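PDB 3RQA: cyclic di-GMP receptor atypical PilZ domain-containing protein from Xanthomonas campestris pv. campestris, which is of unknown function but belongs to the cyclic di-GMP receptor-type PilZ family and self-assembles into a tetramer through a helical bundle. Local coordinates for residues Asp15-Ala20 with Asp144-Ala149. Residues are numbered along the deposited sequence; the frame is centred on the assembly and turned at random.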
ATOM      1  N   ASP C  15     -34.115  14.501 -18.295  1.00 35.51           N
ATOM      2  CA  ASP C  15     -34.265  13.057 -18.115  1.00 36.77           C
ATOM      3  C   ASP C  15     -34.216  12.354 -19.476  1.00 37.24           C
ATOM      4  O   ASP C  15     -33.601  11.292 -19.624  1.00 36.59           O
ATOM      5  CB  ASP C  15     -35.591  12.762 -17.405  1.00 37.66           C
ATOM      6  CG  ASP C  15     -35.479  11.624 -16.410  1.00 39.32           C
ATOM      7  OD1 ASP C  15     -35.893  10.494 -16.742  1.00 40.26           O
ATOM      8  OD2 ASP C  15     -34.965  11.855 -15.291  1.00 37.97           O
ATOM      9  N   THR C  16     -34.859  12.958 -20.470  1.00 36.60           N
ATOM     10  CA  THR C  16     -34.865  12.402 -21.814  1.00 34.99           C
ATOM     11  C   THR C  16     -33.449  12.449 -22.407  1.00 34.41           C
ATOM     12  O   THR C  16     -32.972  11.461 -22.974  1.00 32.70           O
ATOM     13  CB  THR C  16     -35.854  13.172 -22.728  1.00 36.54           C
ATOM     14  OG1 THR C  16     -37.199  12.862 -22.335  1.00 35.10           O
ATOM     15  CG2 THR C  16     -35.647  12.800 -24.198  1.00 36.42           C
ATOM     16  N   GLU C  17     -32.766  13.583 -22.260  1.00 31.49           N
ATOM     17  CA  GLU C  17     -31.418  13.697 -22.802  1.00 31.37           C
ATOM     18  C   GLU C  17     -30.481  12.611 -22.260  1.00 29.15           C
ATOM     19  O   GLU C  17     -29.751  11.975 -23.006  1.00 26.03           O
ATOM     20  CB  GLU C  17     -30.818  15.068 -22.480  1.00 34.20           C
ATOM     21  CG  GLU C  17     -29.450  15.291 -23.130  1.00 38.89           C
ATOM     22  CD  GLU C  17     -28.903  16.692 -22.918  1.00 41.04           C
ATOM     23  OE1 GLU C  17     -29.695  17.660 -22.959  1.00 42.44           O
ATOM     24  OE2 GLU C  17     -27.673  16.827 -22.729  1.00 43.33           O
ATOM     25  N   LEU C  18     -30.512  12.414 -20.948  1.00 27.51           N
ATOM     26  CA  LEU C  18     -29.646  11.443 -20.298  1.00 26.94           C
ATOM     27  C   LEU C  18     -30.026   9.972 -20.435  1.00 26.42           C
ATOM     28  O   LEU C  18     -29.154   9.126 -20.633  1.00 26.71           O
ATOM     29  CB  LEU C  18     -29.519  11.775 -18.804  1.00 24.33           C
ATOM     30  CG  LEU C  18     -28.878  13.117 -18.421  1.00 24.36           C
ATOM     31  CD1 LEU C  18     -28.826  13.233 -16.900  1.00 20.87           C
ATOM     32  CD2 LEU C  18     -27.482  13.230 -19.024  1.00 21.61           C
ATOM     33  N   PHE C  19     -31.315   9.667 -20.354  1.00 26.98           N
ATOM     34  CA  PHE C  19     -31.743   8.277 -20.379  1.00 28.26           C
ATOM     35  C   PHE C  19     -32.503   7.693 -21.564  1.00 30.44           C
ATOM     36  O   PHE C  19     -32.597   6.469 -21.676  1.00 29.31           O
ATOM     37  CB  PHE C  19     -32.533   8.004 -19.106  1.00 29.22           C
ATOM     38  CG  PHE C  19     -31.893   8.567 -17.875  1.00 29.59           C
ATOM     39  CD1 PHE C  19     -30.655   8.097 -17.443  1.00 28.91           C
ATOM     40  CD2 PHE C  19     -32.518   9.583 -17.153  1.00 29.81           C
ATOM     41  CE1 PHE C  19     -30.048   8.625 -16.308  1.00 29.36           C
ATOM     42  CE2 PHE C  19     -31.921  10.120 -16.015  1.00 28.52           C
ATOM     43  CZ  PHE C  19     -30.678   9.636 -15.592  1.00 29.65           C
ATOM     44  N   ALA C  20     -33.042   8.528 -22.444  1.00 28.77           N
ATOM     45  CA  ALA C  20     -33.792   7.989 -23.571  1.00 29.73           C
ATOM     46  C   ALA C  20     -32.936   7.150 -24.529  1.00 30.35           C
ATOM     47  O   ALA C  20     -31.829   7.545 -24.910  1.00 28.97           O
ATOM     48  CB  ALA C  20     -34.477   9.120 -24.338  1.00 30.28           C
ATOM     49  N   ASP C 144     -21.632  18.530 -16.172  1.00 26.39           N
ATOM     50  CA  ASP C 144     -22.334  19.801 -16.098  1.00 29.35           C
ATOM     51  C   ASP C 144     -23.768  19.542 -15.629  1.00 29.69           C
ATOM     52  O   ASP C 144     -24.356  18.491 -15.905  1.00 26.83           O
ATOM     53  CB  ASP C 144     -22.341  20.505 -17.459  1.00 33.92           C
ATOM     54  CG  ASP C 144     -20.957  21.013 -17.865  1.00 42.72           C
ATOM     55  OD1 ASP C 144     -20.852  21.795 -18.837  1.00 47.55           O
ATOM     56  OD2 ASP C 144     -19.964  20.628 -17.212  1.00 46.73           O
ATOM     57  N   VAL C 145     -24.319  20.491 -14.888  1.00 29.66           N
ATOM     58  CA  VAL C 145     -25.683  20.357 -14.402  1.00 30.41           C
ATOM     59  C   VAL C 145     -26.656  20.738 -15.518  1.00 30.13           C
ATOM     60  O   VAL C 145     -26.638  21.873 -15.999  1.00 29.55           O
ATOM     61  CB  VAL C 145     -25.937  21.285 -13.188  1.00 31.08           C
ATOM     62  CG1 VAL C 145     -27.384  21.150 -12.723  1.00 30.16           C
ATOM     63  CG2 VAL C 145     -24.970  20.945 -12.061  1.00 30.98           C
ATOM     64  N   LEU C 146     -27.487  19.782 -15.930  1.00 29.58           N
ATOM     65  CA  LEU C 146     -28.489  20.010 -16.970  1.00 30.86           C
ATOM     66  C   LEU C 146     -29.748  20.567 -16.316  1.00 31.00           C
ATOM     67  O   LEU C 146     -30.360  21.508 -16.821  1.00 32.60           O
ATOM     68  CB  LEU C 146     -28.875  18.702 -17.675  1.00 33.82           C
ATOM     69  CG  LEU C 146     -27.949  17.902 -18.590  1.00 35.04           C
ATOM     70  CD1 LEU C 146     -28.774  16.794 -19.229  1.00 34.45           C
ATOM     71  CD2 LEU C 146     -27.365  18.769 -19.674  1.00 36.19           C
ATOM     72  N   ALA C 147     -30.138  19.958 -15.196  1.00 29.60           N
ATOM     73  CA  ALA C 147     -31.325  20.382 -14.471  1.00 29.15           C
ATOM     74  C   ALA C 147     -31.156  20.248 -12.965  1.00 31.13           C
ATOM     75  O   ALA C 147     -30.394  19.404 -12.481  1.00 31.70           O
ATOM     76  CB  ALA C 147     -32.516  19.579 -14.921  1.00 29.72           C
ATOM     77  N   SER C 148     -31.887  21.089 -12.241  1.00 30.13           N
ATOM     78  CA  SER C 148     -31.874  21.131 -10.786  1.00 32.38           C
ATOM     79  C   SER C 148     -33.302  21.378 -10.309  1.00 34.71           C
ATOM     80  O   SER C 148     -33.931  22.371 -10.693  1.00 35.08           O
ATOM     81  CB  SER C 148     -30.974  22.266 -10.296  1.00 30.43           C
ATOM     82  OG  SER C 148     -30.941  22.315  -8.884  1.00 30.93           O
ATOM     83  N   ALA C 149     -33.811  20.475  -9.480  1.00 34.87           N
ATOM     84  CA  ALA C 149     -35.164  20.603  -8.974  1.00 37.65           C
ATOM     85  C   ALA C 149     -35.355  19.841  -7.676  1.00 39.33           C
ATOM     86  O   ALA C 149     -34.551  18.981  -7.319  1.00 37.51           O
ATOM     87  CB  ALA C 149     -36.164  20.113 -10.016  1.00 37.94           C
TER
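L146 holds its CG anti to its own carbonyl carbon, while E17 sends its chain out almost fully extended, CG anti to the backbone N (chi1 -175°); these torsions bring the leucine methyls and the carboxylate into contact. The setting is a PilZ-type β-barrel with the short helix 12-19 lying against it, and the pairing is an example of how one side chain can join a helix to a barrel strand without any hydrogen bond between the two segments. At their closest backbone approach, the CA atoms of E17 and L146 are still 9.1 Å apart, a gap bridged by side chains alone.

On the strand, L146 and A147 form a classic β bulge opposite W158 of strand 155-161, and both make backbone hydrogen bonds with that residue. L146 has phi/psi of -86/-45°, away from extended values, and its side chain points at the helix. There it meets two neighbours in different ways. The leucine of the helix, L18, comes tip to tip, its CG 3.8 Å from CD1 of L146, a purely apolar touch. E17 instead runs across the L146 side chain, its carboxylate lying against both methyls, with OE2 of E17 3.7 Å from CD1 of L146.

The polar partner of the carboxylate is R160, whose NE forms a salt bridge with OE2 of E17; this arginine belongs to strand 155-161, and both L18 and L146 touch it. Pairing with R160 probably favours the charged form of E17 and helps fix where its chain ends. L146 also touches A14, one turn back on the helix. On the other branch of the leucine, CD2 of L146 lies 3.6 Å from OE2 of E17.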